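Local coordinates for protein nonribosomal peptide synthase (Streptomyces sp. MJ635-86F5, PDB 5JJP) that probably activates an aliphatic beta-amino acid by ATP-dependent adenylation, as an adenylating enzyme of nonribosomal peptide synthesis, at residues Y384-A389 / S414-F419. Residues are numbered along the deposited sequence; the frame is centred on the assembly and turned at random.
Sequences YLRSPA and SGQVVF
Val418 sits between Tyr384 and Arg386, touching each with a different methyl. Its CG1 comes within 3.6 Å of Tyr384 CD2, the two side chains crossing at about a right angle. Its CG2 packs 3.7 Å from Arg386 CB. The same methyl lies 4.0 Å above the centre of the guanidinium plane. Arg386 reaches that position because its chain leaves with CG anti to the backbone N and then bends at chi3 (-53°), folding the head back over the valine. The amide of Gln416 meets the guanidinium at its edge, with the two planes 78° apart; Arg386 NH1 and Gln416 NE2, 3.3 Å apart, are both donors and form no bond. The polar end of Arg386 has its strong partner in Asp408, which makes a salt bridge with NH2. Cutting Arg386 back to an alanine is likely to leave Asp408 without this ion-pair mate and take away the flat group packed over Val418 CG2.

The backbones fix this register. Leu385 and Phe419 are an antiparallel hydrogen-bonded pair, with Leu385 N to Phe419 O at 2.8 Å and Phe419 N to Leu385 O at 2.9 Å. Their side chains share the opposite face of the sheet from Val418, where Phe391 meets the Phe419 ring edge-to-face. A water bridges Val417 O and Ser387 N as the chains diverge beyond strand 381-386. Strands 381-386 and 417-427 thus join within the antiparallel sheet following the two mixed sheets of this ANL-family fold. Val418 can therefore lie against a guanidinium face while Asp408 answers the charge.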
loop_
_atom_site.group_PDB
_atom_site.type_symbol
_atom_site.label_atom_id
_atom_site.label_comp_id
_atom_site.label_asym_id
_atom_site.label_seq_id
_atom_site.Cartn_x
_atom_site.Cartn_y
_atom_site.Cartn_z
ATOM N N TYR A 384 12.542 16.858 3.172
ATOM C CA TYR A 384 11.173 17.355 3.349
ATOM C C TYR A 384 10.363 17.025 2.081
ATOM O O TYR A 384 10.778 17.341 0.977
ATOM C CB TYR A 384 11.118 18.858 3.543
ATOM C CG TYR A 384 11.610 19.381 4.887
ATOM C CD1 TYR A 384 12.668 18.767 5.576
ATOM C CD2 TYR A 384 11.082 20.549 5.418
ATOM C CE1 TYR A 384 13.145 19.293 6.782
ATOM C CE2 TYR A 384 11.534 21.084 6.619
ATOM C CZ TYR A 384 12.575 20.469 7.289
ATOM O OH TYR A 384 13.020 20.974 8.474
ATOM N N LEU A 385 9.200 16.359 2.277
ATOM C CA LEU A 385 8.337 15.925 1.166
ATOM C C LEU A 385 7.089 16.809 1.066
ATOM O O LEU A 385 6.324 16.955 2.005
ATOM C CB LEU A 385 7.975 14.479 1.348
ATOM C CG LEU A 385 7.024 13.844 0.353
ATOM C CD1 LEU A 385 7.599 13.660 -1.039
ATOM C CD2 LEU A 385 6.648 12.497 0.924
ATOM N N ARG A 386 6.935 17.423 -0.098
ATOM C CA ARG A 386 5.805 18.210 -0.443
ATOM C C ARG A 386 4.955 17.315 -1.370
ATOM O O ARG A 386 5.379 16.970 -2.463
ATOM C CB ARG A 386 6.279 19.457 -1.184
ATOM C CG ARG A 386 5.190 20.417 -1.599
ATOM C CD ARG A 386 5.744 21.534 -2.456
ATOM N NE ARG A 386 6.872 22.216 -1.805
ATOM C CZ ARG A 386 6.726 23.257 -0.978
ATOM N NH1 ARG A 386 5.530 23.745 -0.675
ATOM N NH2 ARG A 386 7.790 23.815 -0.471
ATOM N N SER A 387 3.742 16.973 -0.953
ATOM C CA SER A 387 2.941 16.056 -1.717
ATOM C C SER A 387 1.481 16.034 -1.296
ATOM O O SER A 387 1.187 16.010 -0.098
ATOM C CB SER A 387 3.515 14.641 -1.513
ATOM O OG SER A 387 2.657 13.629 -2.045
ATOM N N PRO A 388 0.580 15.839 -2.269
ATOM C CA PRO A 388 -0.798 15.587 -1.938
ATOM C C PRO A 388 -1.090 14.233 -1.273
ATOM O O PRO A 388 -2.182 14.014 -0.754
ATOM C CB PRO A 388 -1.484 15.675 -3.313
ATOM C CG PRO A 388 -0.463 15.225 -4.295
ATOM C CD PRO A 388 0.822 15.728 -3.724
ATOM N N ALA A 389 -0.123 13.335 -1.291
ATOM C CA ALA A 389 -0.282 12.003 -0.714
ATOM C C ALA A 389 0.066 11.862 0.761
ATOM O O ALA A 389 0.031 10.758 1.304
ATOM C CB ALA A 389 0.512 11.025 -1.536
ATOM N N SER A 414 1.323 30.477 3.437
ATOM C CA SER A 414 0.273 29.925 2.566
ATOM C C SER A 414 -0.709 29.036 3.296
ATOM O O SER A 414 -1.842 28.884 2.850
ATOM C CB SER A 414 0.901 29.133 1.430
ATOM O OG SER A 414 1.470 27.921 1.918
ATOM N N GLY A 415 -0.292 28.454 4.416
ATOM C CA GLY A 415 -1.039 27.365 5.057
ATOM C C GLY A 415 -0.634 25.983 4.543
ATOM O O GLY A 415 -1.030 24.960 5.101
ATOM N N GLN A 416 0.140 25.918 3.476
ATOM C CA GLN A 416 0.558 24.610 2.975
ATOM C C GLN A 416 1.483 23.986 3.994
ATOM O O GLN A 416 2.318 24.689 4.576
ATOM C CB GLN A 416 1.276 24.733 1.632
ATOM C CG GLN A 416 1.665 23.373 1.066
ATOM C CD GLN A 416 2.200 23.410 -0.372
ATOM O OE1 GLN A 416 2.468 22.346 -0.946
ATOM N NE2 GLN A 416 2.402 24.615 -0.955
ATOM N N VAL A 417 1.366 22.660 4.168
ATOM C CA VAL A 417 2.296 21.902 5.004
ATOM C C VAL A 417 3.140 20.926 4.202
ATOM O O VAL A 417 2.811 20.548 3.086
ATOM C CB VAL A 417 1.602 21.100 6.126
ATOM C CG1 VAL A 417 0.966 22.036 7.165
ATOM C CG2 VAL A 417 0.600 20.114 5.552
ATOM N N VAL A 418 4.234 20.523 4.815
ATOM C CA VAL A 418 5.208 19.671 4.202
ATOM C C VAL A 418 5.616 18.630 5.274
ATOM O O VAL A 418 5.387 18.870 6.455
ATOM C CB VAL A 418 6.332 20.626 3.724
ATOM C CG1 VAL A 418 7.696 20.266 4.258
ATOM C CG2 VAL A 418 6.297 20.803 2.213
ATOM N N PHE A 419 6.198 17.502 4.870
ATOM C CA PHE A 419 6.500 16.382 5.778
ATOM C C PHE A 419 8.003 16.240 6.011
ATOM O O PHE A 419 8.769 16.013 5.063
ATOM C CB PHE A 419 5.950 15.066 5.164
ATOM C CG PHE A 419 6.344 13.802 5.903
ATOM C CD1 PHE A 419 6.192 13.714 7.279
ATOM C CD2 PHE A 419 6.849 12.720 5.216
ATOM C CE1 PHE A 419 6.539 12.555 7.947
ATOM C CE2 PHE A 419 7.209 11.566 5.859
ATOM C CZ PHE A 419 7.046 11.473 7.236
HETATM O O HOH W 1 2.433 19.176 0.747
#